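Local coordinates for glutathione s-transferase S2 (Nilaparvata lugens, PDB 5H5L), which probably conjugates glutathione to electrophilic substrates as a sigma-class glutathione transferase and is also described as a glutathione-requiring prostaglandin D synthase, at residues L86-M91 / Y143-K148; K132-I137 / E175-L180; G152-I157 / D182-L187. One frame throughout, in Å; residues are numbered along the deposited sequence.

Interaction 1. Residues L86-M91 / Y143-K148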
ATOM      1  N   LEU B  86      -3.753  -9.481  -8.679  1.00 15.27           N
ATOM      2  CA  LEU B  86      -3.175  -8.226  -9.144  1.00 15.54           C
ATOM      3  C   LEU B  86      -4.272  -7.209  -9.455  1.00 15.83           C
ATOM      4  O   LEU B  86      -4.138  -6.024  -9.151  1.00 13.72           O
ATOM      5  CB  LEU B  86      -2.314  -8.443 -10.373  1.00 11.67           C
ATOM      6  CG  LEU B  86      -1.615  -7.227 -10.976  1.00 17.11           C
ATOM      7  CD1 LEU B  86      -0.690  -6.536  -9.981  1.00  9.47           C
ATOM      8  CD2 LEU B  86      -0.829  -7.649 -12.233  1.00 19.28           C
ATOM      9  N   MET B  87      -5.360  -7.655 -10.059  1.00 12.88           N
ATOM     10  CA  MET B  87      -6.443  -6.746 -10.400  1.00 15.97           C
ATOM     11  C   MET B  87      -7.103  -6.152  -9.165  1.00 11.75           C
ATOM     12  O   MET B  87      -7.559  -5.002  -9.195  1.00 14.64           O
ATOM     13  CB  MET B  87      -7.466  -7.477 -11.265  1.00 18.66           C
ATOM     14  CG  MET B  87      -6.906  -7.935 -12.626  1.00 16.77           C
ATOM     15  SD  MET B  87      -6.383  -6.592 -13.692  1.00 20.05           S
ATOM     16  CE  MET B  87      -4.622  -6.527 -13.355  1.00 17.08           C
ATOM     17  N   ILE B  88      -7.133  -6.884  -8.071  1.00 13.91           N
ATOM     18  CA  ILE B  88      -7.645  -6.343  -6.816  1.00 11.57           C
ATOM     19  C   ILE B  88      -6.628  -5.380  -6.198  1.00 11.79           C
ATOM     20  O   ILE B  88      -6.962  -4.251  -5.823  1.00 11.55           O
ATOM     21  CB  ILE B  88      -7.953  -7.484  -5.831  1.00 12.88           C
ATOM     22  CG1 ILE B  88      -9.039  -8.450  -6.340  1.00 12.99           C
ATOM     23  CG2 ILE B  88      -8.398  -6.909  -4.489  1.00 11.53           C
ATOM     24  CD1 ILE B  88      -9.028  -9.776  -5.522  1.00 14.52           C
ATOM     25  N   ASP B  89      -5.376  -5.851  -6.056  1.00 12.83           N
ATOM     26  CA  ASP B  89      -4.306  -5.120  -5.376  1.00 12.18           C
ATOM     27  C   ASP B  89      -4.043  -3.779  -6.030  1.00 10.45           C
ATOM     28  O   ASP B  89      -3.870  -2.773  -5.331  1.00  9.88           O
ATOM     29  CB  ASP B  89      -3.007  -5.944  -5.376  1.00 11.10           C
ATOM     30  CG  ASP B  89      -3.058  -7.166  -4.468  1.00 13.90           C
ATOM     31  OD1 ASP B  89      -4.012  -7.338  -3.684  1.00 14.86           O
ATOM     32  OD2 ASP B  89      -2.132  -7.993  -4.583  1.00 10.58           O
ATOM     33  N   THR B  90      -3.980  -3.739  -7.378  1.00 11.03           N
ATOM     34  CA  THR B  90      -3.677  -2.475  -8.050  1.00 11.69           C
ATOM     35  C   THR B  90      -4.750  -1.424  -7.772  1.00 11.97           C
ATOM     36  O   THR B  90      -4.424  -0.257  -7.530  1.00 14.59           O
ATOM     37  CB  THR B  90      -3.478  -2.669  -9.566  1.00 17.49           C
ATOM     38  OG1 THR B  90      -3.004  -1.435 -10.119  1.00 19.10           O
ATOM     39  CG2 THR B  90      -4.739  -3.016 -10.248  1.00 13.62           C
ATOM     40  N   MET B  91      -6.022  -1.816  -7.766  1.00 12.87           N
ATOM     41  CA  MET B  91      -7.095  -0.865  -7.487  1.00 12.92           C
ATOM     42  C   MET B  91      -7.045  -0.342  -6.056  1.00 13.88           C
ATOM     43  O   MET B  91      -7.274   0.857  -5.805  1.00 11.28           O
ATOM     44  CB  MET B  91      -8.456  -1.512  -7.755  1.00 12.38           C
ATOM     45  CG  MET B  91      -8.756  -1.773  -9.240  1.00 18.46           C
ATOM     46  SD  MET B  91      -8.483  -0.346 -10.316  1.00 19.38           S
ATOM     47  CE  MET B  91      -9.731   0.699  -9.641  1.00 18.54           C
ATOM     48  N   TYR B 143     -18.052  -4.421  -9.924  1.00 18.09           N
ATOM     49  CA  TYR B 143     -17.126  -4.605  -8.805  1.00 20.60           C
ATOM     50  C   TYR B 143     -15.819  -3.898  -9.124  1.00 19.25           C
ATOM     51  O   TYR B 143     -15.583  -3.466 -10.259  1.00 16.72           O
ATOM     52  CB  TYR B 143     -16.876  -6.090  -8.536  1.00 18.61           C
ATOM     53  CG  TYR B 143     -18.107  -6.813  -8.110  1.00 22.30           C
ATOM     54  CD1 TYR B 143     -18.524  -6.749  -6.792  1.00 21.30           C
ATOM     55  CD2 TYR B 143     -18.876  -7.546  -9.023  1.00 25.07           C
ATOM     56  CE1 TYR B 143     -19.659  -7.407  -6.368  1.00 30.72           C
ATOM     57  CE2 TYR B 143     -20.031  -8.207  -8.611  1.00 24.83           C
ATOM     58  CZ  TYR B 143     -20.406  -8.127  -7.271  1.00 28.43           C
ATOM     59  OH  TYR B 143     -21.519  -8.746  -6.781  1.00 27.50           O
ATOM     60  N   LEU B 144     -14.960  -3.777  -8.105  1.00 15.74           N
ATOM     61  CA  LEU B 144     -13.648  -3.195  -8.317  1.00 15.41           C
ATOM     62  C   LEU B 144     -12.801  -4.056  -9.227  1.00 18.66           C
ATOM     63  O   LEU B 144     -11.991  -3.519  -9.988  1.00 20.63           O
ATOM     64  CB  LEU B 144     -12.903  -2.986  -6.997  1.00 18.80           C
ATOM     65  CG  LEU B 144     -13.090  -1.707  -6.204  1.00 27.01           C
ATOM     66  CD1 LEU B 144     -12.085  -1.764  -5.032  1.00 21.48           C
ATOM     67  CD2 LEU B 144     -12.927  -0.411  -7.022  1.00 22.27           C
ATOM     68  N   ALA B 145     -12.972  -5.378  -9.186  1.00 16.93           N
ATOM     69  CA  ALA B 145     -12.049  -6.234  -9.902  1.00 15.25           C
ATOM     70  C   ALA B 145     -12.694  -7.558 -10.265  1.00 18.30           C
ATOM     71  O   ALA B 145     -13.471  -8.109  -9.480  1.00 19.37           O
ATOM     72  CB  ALA B 145     -10.807  -6.506  -9.062  1.00 17.71           C
ATOM     73  N   ASN B 146     -12.352  -8.057 -11.462  1.00 19.78           N
ATOM     74  CA  ASN B 146     -12.607  -9.438 -11.884  1.00 23.73           C
ATOM     75  C   ASN B 146     -14.101  -9.779 -11.972  1.00 27.95           C
ATOM     76  O   ASN B 146     -14.482 -10.955 -11.965  1.00 22.55           O
ATOM     77  CB  ASN B 146     -11.925 -10.440 -10.951  1.00 19.06           C
ATOM     78  CG  ASN B 146     -10.437 -10.180 -10.775  1.00 19.51           C
ATOM     79  OD1 ASN B 146      -9.689 -10.053 -11.746  1.00 20.73           O
ATOM     80  ND2 ASN B 146      -9.999 -10.140  -9.522  1.00 14.12           N
ATOM     81  N   GLY B 147     -14.976  -8.789 -12.033  1.00 25.19           N
ATOM     82  CA  GLY B 147     -16.390  -9.088 -12.107  1.00 27.78           C
ATOM     83  C   GLY B 147     -16.943  -9.849 -10.929  1.00 26.15           C
ATOM     84  O   GLY B 147     -17.971 -10.500 -11.064  1.00 21.40           O
ATOM     85  N   LYS B 148     -16.298  -9.794  -9.764  1.00 27.76           N
ATOM     86  CA  LYS B 148     -16.844 -10.484  -8.599  1.00 25.97           C
ATOM     87  C   LYS B 148     -16.393  -9.791  -7.318  1.00 25.17           C
ATOM     88  O   LYS B 148     -15.391  -9.067  -7.294  1.00 23.33           O
ATOM     89  CB  LYS B 148     -16.445 -11.974  -8.568  1.00 22.28           C
ATOM     90  CG  LYS B 148     -14.948 -12.254  -8.562  1.00 20.95           C
ATOM     91  CD  LYS B 148     -14.608 -13.757  -8.778  1.00 26.75           C
ATOM     92  CE  LYS B 148     -13.105 -13.980  -8.798  1.00 28.78           C
ATOM     93  NZ  LYS B 148     -12.605 -15.335  -9.178  1.00 25.02           N
TER
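N146 holds its CG anti to its own carbonyl carbon (chi1 -54°), which brings its amide over M87 CB; the torsion of M87 itself (chi1 -64°) keeps only CG within reach of N146 OD1 before the chain bends away. The contact belongs to the all-helical C-terminal domain of the glutathione transferase fold, where the loop joining helices 111-139 and 151-164 is laid along helix 82-106. The two side chains cross at about a right angle, with N146 OD1 3.4 Å from M87 CB. The other end of the amide lies beside I88, its ND2 3.7 Å from I88 CG1, while its hydrogen bond goes one turn back on the same helix, to the carbonyl oxygen of E84. The amide is thus held by a polar bond to the helix backbone and packed on two aliphatic stems.

Next to the amide, the A145 methyl group points at the helix, its CB 3.6 Å from M87 O, and also touches M87 CB and I88 CG1. A145 also opens a type I' turn that closes at K148, and K148 in turn forms a salt bridge with E84. At the other end of the contact M91, bent at chi2 and chi3, turns its methyl end to L144: M91 CE is 4.3 Å from L144 CD2, and M91 CG rests 3.8 Å from L144 O.

Interaction 2. Residues K132-I137 / E175-L180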
ATOM      1  N   LYS B 132     -12.633   7.616 -12.925  1.00 16.48           N
ATOM      2  CA  LYS B 132     -11.973   6.385 -13.352  1.00 18.95           C
ATOM      3  C   LYS B 132     -12.491   5.172 -12.584  1.00 15.81           C
ATOM      4  O   LYS B 132     -12.721   4.115 -13.181  1.00 17.26           O
ATOM      5  CB  LYS B 132     -10.464   6.528 -13.198  1.00 19.44           C
ATOM      6  CG  LYS B 132      -9.830   7.347 -14.343  1.00 25.64           C
ATOM      7  CD  LYS B 132      -8.579   8.059 -13.862  1.00 30.09           C
ATOM      8  CE  LYS B 132      -7.931   8.868 -14.962  1.00 26.55           C
ATOM      9  NZ  LYS B 132      -7.345   8.004 -16.045  1.00 34.76           N
ATOM     10  N   PHE B 133     -12.642   5.290 -11.253  1.00 17.99           N
ATOM     11  CA  PHE B 133     -13.208   4.198 -10.463  1.00 14.03           C
ATOM     12  C   PHE B 133     -14.597   3.852 -10.974  1.00 23.32           C
ATOM     13  O   PHE B 133     -14.959   2.675 -11.127  1.00 19.47           O
ATOM     14  CB  PHE B 133     -13.321   4.586  -8.979  1.00 13.80           C
ATOM     15  CG  PHE B 133     -12.009   4.815  -8.263  1.00 17.33           C
ATOM     16  CD1 PHE B 133     -10.795   4.369  -8.765  1.00 18.46           C
ATOM     17  CD2 PHE B 133     -12.011   5.490  -7.055  1.00 17.70           C
ATOM     18  CE1 PHE B 133      -9.620   4.597  -8.071  1.00 20.61           C
ATOM     19  CE2 PHE B 133     -10.837   5.744  -6.390  1.00 20.45           C
ATOM     20  CZ  PHE B 133      -9.649   5.278  -6.896  1.00 18.77           C
ATOM     21  N   ASN B 134     -15.408   4.885 -11.189  1.00 21.46           N
ATOM     22  CA  ASN B 134     -16.770   4.703 -11.699  1.00 22.95           C
ATOM     23  C   ASN B 134     -16.766   3.940 -13.031  1.00 15.57           C
ATOM     24  O   ASN B 134     -17.472   2.941 -13.190  1.00 23.29           O
ATOM     25  CB  ASN B 134     -17.409   6.086 -11.839  1.00 18.77           C
ATOM     26  CG  ASN B 134     -18.930   6.046 -11.867  1.00 21.53           C
ATOM     27  OD1 ASN B 134     -19.588   5.292 -11.151  1.00 22.82           O
ATOM     28  ND2 ASN B 134     -19.491   6.883 -12.695  1.00 27.02           N
ATOM     29  N   ASP B 135     -15.937   4.378 -13.976  1.00 20.57           N
ATOM     30  CA  ASP B 135     -15.820   3.714 -15.274  1.00 20.83           C
ATOM     31  C   ASP B 135     -15.271   2.300 -15.111  1.00 28.80           C
ATOM     32  O   ASP B 135     -15.723   1.357 -15.773  1.00 22.67           O
ATOM     33  CB  ASP B 135     -14.924   4.594 -16.166  1.00 29.59           C
ATOM     34  CG  ASP B 135     -14.459   3.925 -17.475  1.00 39.50           C
ATOM     35  OD1 ASP B 135     -15.164   4.059 -18.496  1.00 37.70           O
ATOM     36  OD2 ASP B 135     -13.342   3.345 -17.511  1.00 44.92           O
ATOM     37  N   HIS B 136     -14.333   2.117 -14.187  1.00 20.17           N
ATOM     38  CA  HIS B 136     -13.748   0.793 -13.989  1.00 21.60           C
ATOM     39  C   HIS B 136     -14.776  -0.172 -13.439  1.00 16.78           C
ATOM     40  O   HIS B 136     -14.887  -1.306 -13.915  1.00 20.35           O
ATOM     41  CB  HIS B 136     -12.547   0.909 -13.054  1.00 23.45           C
ATOM     42  CG  HIS B 136     -11.806  -0.363 -12.860  1.00 18.84           C
ATOM     43  ND1 HIS B 136     -10.779  -0.751 -13.684  1.00 24.36           N
ATOM     44  CD2 HIS B 136     -11.914  -1.321 -11.907  1.00 24.71           C
ATOM     45  CE1 HIS B 136     -10.284  -1.900 -13.252  1.00 32.66           C
ATOM     46  NE2 HIS B 136     -10.946  -2.262 -12.166  1.00 25.87           N
ATOM     47  N   ILE B 137     -15.547   0.257 -12.438  1.00 19.37           N
ATOM     48  CA  ILE B 137     -16.576  -0.612 -11.880  1.00 13.37           C
ATOM     49  C   ILE B 137     -17.632  -0.938 -12.937  1.00 23.70           C
ATOM     50  O   ILE B 137     -18.045  -2.090 -13.084  1.00 21.15           O
ATOM     51  CB  ILE B 137     -17.200   0.031 -10.637  1.00 17.56           C
ATOM     52  CG1 ILE B 137     -16.170   0.093  -9.475  1.00 15.04           C
ATOM     53  CG2 ILE B 137     -18.434  -0.732 -10.190  1.00 18.24           C
ATOM     54  CD1 ILE B 137     -16.656   0.961  -8.383  1.00 18.01           C
ATOM     55  N   GLU B 175     -22.641   6.799 -10.282  1.00 20.01           N
ATOM     56  CA  GLU B 175     -23.663   5.758 -10.287  1.00 23.14           C
ATOM     57  C   GLU B 175     -23.083   4.392  -9.945  1.00 18.99           C
ATOM     58  O   GLU B 175     -23.699   3.619  -9.211  1.00 22.12           O
ATOM     59  CB  GLU B 175     -24.334   5.724 -11.668  1.00 24.91           C
ATOM     60  CG  GLU B 175     -25.263   4.557 -11.960  1.00 45.75           C
ATOM     61  CD  GLU B 175     -25.828   4.583 -13.406  1.00 57.86           C
ATOM     62  OE1 GLU B 175     -25.723   5.630 -14.088  1.00 50.30           O
ATOM     63  OE2 GLU B 175     -26.368   3.543 -13.863  1.00 62.32           O
ATOM     64  N   HIS B 176     -21.921   4.054 -10.500  1.00 20.54           N
ATOM     65  CA  HIS B 176     -21.425   2.698 -10.296  1.00 21.81           C
ATOM     66  C   HIS B 176     -20.723   2.539  -8.949  1.00 16.47           C
ATOM     67  O   HIS B 176     -20.795   1.452  -8.360  1.00 20.67           O
ATOM     68  CB  HIS B 176     -20.558   2.328 -11.482  1.00 24.21           C
ATOM     69  CG  HIS B 176     -21.316   2.398 -12.775  1.00 29.26           C
ATOM     70  ND1 HIS B 176     -21.212   3.458 -13.656  1.00 36.25           N
ATOM     71  CD2 HIS B 176     -22.261   1.577 -13.282  1.00 23.68           C
ATOM     72  CE1 HIS B 176     -22.041   3.264 -14.666  1.00 34.30           C
ATOM     73  NE2 HIS B 176     -22.691   2.133 -14.460  1.00 29.04           N
ATOM     74  N   ILE B 177     -20.082   3.595  -8.432  1.00 16.21           N
ATOM     75  CA  ILE B 177     -19.590   3.561  -7.052  1.00 16.33           C
ATOM     76  C   ILE B 177     -20.750   3.395  -6.084  1.00 23.96           C
ATOM     77  O   ILE B 177     -20.720   2.544  -5.193  1.00 18.02           O
ATOM     78  CB  ILE B 177     -18.763   4.819  -6.740  1.00 19.81           C
ATOM     79  CG1 ILE B 177     -17.546   4.883  -7.644  1.00 17.86           C
ATOM     80  CG2 ILE B 177     -18.349   4.835  -5.289  1.00 20.80           C
ATOM     81  CD1 ILE B 177     -16.717   6.199  -7.429  1.00 17.63           C
ATOM     82  N   LYS B 178     -21.803   4.200  -6.249  1.00 27.72           N
ATOM     83  CA  LYS B 178     -22.932   4.139  -5.322  1.00 22.51           C
ATOM     84  C   LYS B 178     -23.637   2.783  -5.377  1.00 18.56           C
ATOM     85  O   LYS B 178     -24.106   2.278  -4.348  1.00 21.24           O
ATOM     86  CB  LYS B 178     -23.909   5.274  -5.631  1.00 27.44           C
ATOM     87  CG  LYS B 178     -25.180   5.260  -4.804  1.00 32.94           C
ATOM     88  CD  LYS B 178     -24.892   5.570  -3.350  1.00 37.87           C
ATOM     89  CE  LYS B 178     -26.177   5.545  -2.529  1.00 51.14           C
ATOM     90  NZ  LYS B 178     -25.897   5.619  -1.073  1.00 63.70           N
ATOM     91  N   ALA B 179     -23.736   2.195  -6.574  1.00 16.33           N
ATOM     92  CA  ALA B 179     -24.286   0.846  -6.739  1.00 17.12           C
ATOM     93  C   ALA B 179     -23.444  -0.225  -6.021  1.00 26.45           C
ATOM     94  O   ALA B 179     -23.986  -1.174  -5.445  1.00 20.80           O
ATOM     95  CB  ALA B 179     -24.351   0.516  -8.212  1.00 22.55           C
ATOM     96  N   LEU B 180     -22.112  -0.137  -6.114  1.00 21.51           N
ATOM     97  CA  LEU B 180     -21.276  -1.060  -5.333  1.00 18.15           C
ATOM     98  C   LEU B 180     -21.452  -0.815  -3.841  1.00 15.99           C
ATOM     99  O   LEU B 180     -21.506  -1.757  -3.044  1.00 23.79           O
ATOM    100  CB  LEU B 180     -19.828  -0.880  -5.749  1.00 15.74           C
ATOM    101  CG  LEU B 180     -18.759  -1.734  -5.069  1.00 12.24           C
ATOM    102  CD1 LEU B 180     -19.024  -3.230  -5.281  1.00 18.75           C
ATOM    103  CD2 LEU B 180     -17.420  -1.290  -5.580  1.00 12.55           C
TER
HETATM  104  O   HOH W   1     -22.183   7.893 -13.156  1.00 27.10           O
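Helix 175-185 begins against the flank of helix 111-139 in the C-terminal helical domain, and N134 of helix 111-139 offers its amide to the first N-H groups of helix 175-185. N134 directs CG anti to the backbone N (chi1 -159°), which carries its amide across to them. There OD1 accepts two hydrogen bonds, from H176 N at 2.7 Å and from I177 N at 3.2 Å. Both donors lie in the carbonyl plane, although their N-H groups aim at the oxygen with a noticeable bend. The other half of the amide works through water: the E175 N-H goes to a water molecule to which N134 ND2 also donates. With an alanine in place of N134, the H176 and I177 N-H groups would probably lose their shared acceptor, and the water one of its two donors.

The H176 ring stands with its edge to the asparagine, the two planes 44° apart. Deeper in, the contact turns apolar. I137 CD1 meets L180 CD2 at 3.7 Å and I177 CG1 at 4.1 Å, crossing both side chains at about a right angle, while F133 CB touches I177 CD1. F156 of helix 151-164 covers I137 and L180 as well. The segment axes approach to 8.1 Å and cross at 67°, a steep helix-helix packing with a polar margin at a helix N-terminus, within the helical bundle of the glutathione transferase C-terminal domain.

Interaction 3. Residues G152-I157 / D182-L187; sequences GDIYFI and DKVVNL
V184 fits against I157 and D153 on helix 151-164, and this single valine carries most of the contact near the end of helix 175-185. Both of its methyl groups are used. With CG1 anti to the backbone N (chi1 165°), V184 turns CG2 to 4.0 Å from I157 CG1 and CG1 to 4.2 Å from I154 CG1. D153 adds its aliphatic root, CB lying 4.1 Å from V184 CG2. Its carboxylate faces other partners, with OD2 accepting from S150 N just before helix 151-164. Beyond the segments, W20 of helix 15-25 and I190 of helix 188-196 also pack on V184 and I154, so the closely packed side lies where the helical domain meets the thioredoxin-like domain.

The other side is sparser. V185 reaches helix 151-164 through one methyl and buries little surface there, its CG1 4.1 Å from I157 CG2, the side chains crossing at about a right angle. Farther on, the exposed N186 turns back on its own segment: its ND2 donates to D182 O at 2.8 Å, with the donor tilted 23° from the carbonyl plane. L187 then takes the N-cap position of the next helix. No hydrogen bond joins the two segments, so their fit depends on the shape of branched aliphatic side chains, while the D153 carboxylate turns to S150 and N186 ND2 to its own segment.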
ATOM      1  N   GLY B 152     -11.248  -6.138  -1.727  1.00 11.99           N
ATOM      2  CA  GLY B 152     -11.078  -4.784  -2.183  1.00 11.40           C
ATOM      3  C   GLY B 152     -12.370  -3.975  -2.147  1.00 13.07           C
ATOM      4  O   GLY B 152     -12.373  -2.808  -1.741  1.00 11.36           O
ATOM      5  N   ASP B 153     -13.472  -4.570  -2.600  1.00 14.53           N
ATOM      6  CA  ASP B 153     -14.766  -3.877  -2.527  1.00 13.80           C
ATOM      7  C   ASP B 153     -15.101  -3.488  -1.092  1.00 14.06           C
ATOM      8  O   ASP B 153     -15.585  -2.382  -0.818  1.00 14.06           O
ATOM      9  CB  ASP B 153     -15.874  -4.778  -3.096  1.00 15.99           C
ATOM     10  CG  ASP B 153     -15.635  -5.170  -4.540  1.00 18.01           C
ATOM     11  OD1 ASP B 153     -15.407  -4.264  -5.371  1.00 19.74           O
ATOM     12  OD2 ASP B 153     -15.630  -6.391  -4.839  1.00 20.14           O
ATOM     13  N   ILE B 154     -14.853  -4.389  -0.158  1.00 12.90           N
ATOM     14  CA  ILE B 154     -15.179  -4.135   1.229  1.00  9.70           C
ATOM     15  C   ILE B 154     -14.289  -3.056   1.810  1.00 15.93           C
ATOM     16  O   ILE B 154     -14.761  -2.176   2.522  1.00 15.72           O
ATOM     17  CB  ILE B 154     -15.107  -5.475   1.971  1.00 14.34           C
ATOM     18  CG1 ILE B 154     -16.289  -6.337   1.472  1.00 23.15           C
ATOM     19  CG2 ILE B 154     -15.199  -5.282   3.467  1.00 20.75           C
ATOM     20  CD1 ILE B 154     -16.253  -7.772   1.919  1.00 25.02           C
ATOM     21  N   TYR B 155     -13.001  -3.082   1.489  1.00 14.49           N
ATOM     22  CA  TYR B 155     -12.103  -2.036   1.952  1.00 13.25           C
ATOM     23  C   TYR B 155     -12.524  -0.682   1.390  1.00 13.67           C
ATOM     24  O   TYR B 155     -12.620   0.307   2.118  1.00 16.56           O
ATOM     25  CB  TYR B 155     -10.682  -2.417   1.525  1.00 11.10           C
ATOM     26  CG  TYR B 155      -9.566  -1.578   2.078  1.00 13.52           C
ATOM     27  CD1 TYR B 155      -8.877  -1.982   3.220  1.00 15.18           C
ATOM     28  CD2 TYR B 155      -9.148  -0.419   1.430  1.00 14.18           C
ATOM     29  CE1 TYR B 155      -7.815  -1.244   3.716  1.00 16.19           C
ATOM     30  CE2 TYR B 155      -8.100   0.326   1.927  1.00 18.09           C
ATOM     31  CZ  TYR B 155      -7.438  -0.105   3.080  1.00 15.74           C
ATOM     32  OH  TYR B 155      -6.400   0.639   3.573  1.00 18.24           O
ATOM     33  N   PHE B 156     -12.796  -0.641   0.089  1.00 13.98           N
ATOM     34  CA  PHE B 156     -13.152   0.593  -0.618  1.00 12.64           C
ATOM     35  C   PHE B 156     -14.415   1.230  -0.021  1.00 14.99           C
ATOM     36  O   PHE B 156     -14.417   2.411   0.369  1.00 18.73           O
ATOM     37  CB  PHE B 156     -13.309   0.203  -2.090  1.00 11.35           C
ATOM     38  CG  PHE B 156     -13.703   1.305  -3.041  1.00 15.57           C
ATOM     39  CD1 PHE B 156     -12.888   2.396  -3.268  1.00 19.75           C
ATOM     40  CD2 PHE B 156     -14.838   1.167  -3.813  1.00 16.92           C
ATOM     41  CE1 PHE B 156     -13.263   3.379  -4.215  1.00 23.21           C
ATOM     42  CE2 PHE B 156     -15.181   2.120  -4.741  1.00 17.16           C
ATOM     43  CZ  PHE B 156     -14.406   3.211  -4.938  1.00 20.12           C
ATOM     44  N   ILE B 157     -15.480   0.448   0.098  1.00 15.38           N
ATOM     45  CA  ILE B 157     -16.780   0.960   0.572  1.00 14.10           C
ATOM     46  C   ILE B 157     -16.737   1.335   2.044  1.00 17.66           C
ATOM     47  O   ILE B 157     -17.295   2.362   2.452  1.00 18.54           O
ATOM     48  CB  ILE B 157     -17.890  -0.079   0.286  1.00 16.90           C
ATOM     49  CG1 ILE B 157     -18.075  -0.307  -1.199  1.00 16.42           C
ATOM     50  CG2 ILE B 157     -19.227   0.406   0.835  1.00 19.04           C
ATOM     51  CD1 ILE B 157     -18.224   0.984  -1.991  1.00 19.77           C
ATOM     52  N   ASP B 182     -24.117   0.211  -2.237  1.00 25.92           N
ATOM     53  CA  ASP B 182     -25.372  -0.343  -1.731  1.00 29.37           C
ATOM     54  C   ASP B 182     -25.299  -1.855  -1.651  1.00 22.73           C
ATOM     55  O   ASP B 182     -25.849  -2.461  -0.731  1.00 31.11           O
ATOM     56  CB  ASP B 182     -26.539   0.085  -2.623  1.00 29.90           C
ATOM     57  CG  ASP B 182     -26.719   1.593  -2.657  1.00 36.93           C
ATOM     58  OD1 ASP B 182     -26.227   2.292  -1.731  1.00 32.86           O
ATOM     59  OD2 ASP B 182     -27.352   2.087  -3.611  1.00 47.67           O
ATOM     60  N   LYS B 183     -24.595  -2.469  -2.590  1.00 22.22           N
ATOM     61  CA  LYS B 183     -24.434  -3.920  -2.608  1.00 27.13           C
ATOM     62  C   LYS B 183     -23.614  -4.407  -1.414  1.00 29.75           C
ATOM     63  O   LYS B 183     -23.955  -5.410  -0.783  1.00 25.19           O
ATOM     64  CB  LYS B 183     -23.787  -4.296  -3.936  1.00 30.84           C
ATOM     65  CG  LYS B 183     -23.410  -5.704  -4.140  1.00 36.89           C
ATOM     66  CD  LYS B 183     -23.437  -6.048  -5.632  1.00 47.47           C
ATOM     67  CE  LYS B 183     -22.642  -5.086  -6.512  1.00 54.07           C
ATOM     68  NZ  LYS B 183     -22.906  -5.307  -7.981  1.00 59.89           N
ATOM     69  N   VAL B 184     -22.552  -3.697  -1.059  1.00 25.12           N
ATOM     70  CA  VAL B 184     -21.680  -4.188   0.001  1.00 25.55           C
ATOM     71  C   VAL B 184     -22.353  -4.018   1.346  1.00 18.67           C
ATOM     72  O   VAL B 184     -22.363  -4.936   2.171  1.00 25.11           O
ATOM     73  CB  VAL B 184     -20.312  -3.481  -0.039  1.00 18.22           C
ATOM     74  CG1 VAL B 184     -19.573  -3.727   1.260  1.00 16.72           C
ATOM     75  CG2 VAL B 184     -19.485  -4.000  -1.234  1.00 18.67           C
ATOM     76  N   VAL B 185     -22.942  -2.854   1.592  1.00 24.91           N
ATOM     77  CA  VAL B 185     -23.519  -2.635   2.912  1.00 23.84           C
ATOM     78  C   VAL B 185     -24.746  -3.485   3.172  1.00 34.09           C
ATOM     79  O   VAL B 185     -25.227  -3.506   4.319  1.00 30.32           O
ATOM     80  CB  VAL B 185     -23.896  -1.170   3.180  1.00 27.70           C
ATOM     81  CG1 VAL B 185     -22.705  -0.300   2.978  1.00 32.80           C
ATOM     82  CG2 VAL B 185     -25.088  -0.730   2.281  1.00 31.76           C
ATOM     83  N   ASN B 186     -25.240  -4.207   2.156  1.00 32.75           N
ATOM     84  CA  ASN B 186     -26.360  -5.123   2.317  1.00 31.33           C
ATOM     85  C   ASN B 186     -25.946  -6.581   2.333  1.00 35.54           C
ATOM     86  O   ASN B 186     -26.807  -7.452   2.489  1.00 33.60           O
ATOM     87  CB  ASN B 186     -27.401  -4.887   1.219  1.00 36.47           C
ATOM     88  CG  ASN B 186     -28.312  -3.713   1.558  1.00 44.20           C
ATOM     89  OD1 ASN B 186     -29.095  -3.779   2.512  1.00 45.92           O
ATOM     90  ND2 ASN B 186     -28.177  -2.612   0.812  1.00 44.54           N
ATOM     91  N   LEU B 187     -24.662  -6.877   2.197  1.00 30.55           N
ATOM     92  CA  LEU B 187     -24.189  -8.208   2.542  1.00 32.28           C
ATOM     93  C   LEU B 187     -24.634  -8.503   3.970  1.00 23.67           C
ATOM     94  O   LEU B 187     -24.465  -7.647   4.852  1.00 27.22           O
ATOM     95  CB  LEU B 187     -22.665  -8.298   2.395  1.00 31.22           C
ATOM     96  CG  LEU B 187     -22.212  -8.114   0.938  1.00 21.89           C
ATOM     97  CD1 LEU B 187     -20.660  -7.901   0.763  1.00 21.11           C
ATOM     98  CD2 LEU B 187     -22.683  -9.294   0.103  1.00 26.75           C
TER

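How the interactions relate
The three contacts tie one helical domain together, their centres 12 to 13 Å apart. Interactions 1 and 2 interlock along the chain and touch where the H136 ring reaches L144, NE2 lying 2.7 Å from L144 O in a weak hydrogen bond. Interaction 1 meets interaction 3 through a probable hydrogen bond from L144 N to D153 OD1, 2.8 Å. Interactions 2 and 3 share helix 175-185, and F156 packs between them, its CE1 3.8 Å from F133 CD2. Segment 152-157 of interaction 3 also carries Y155, whose hydroxyl hydrogen-bonds S64 and R99 of the glutathione pocket. The side chains of M91 and F133 lie about 12 and 11 Å from a bound glutathione.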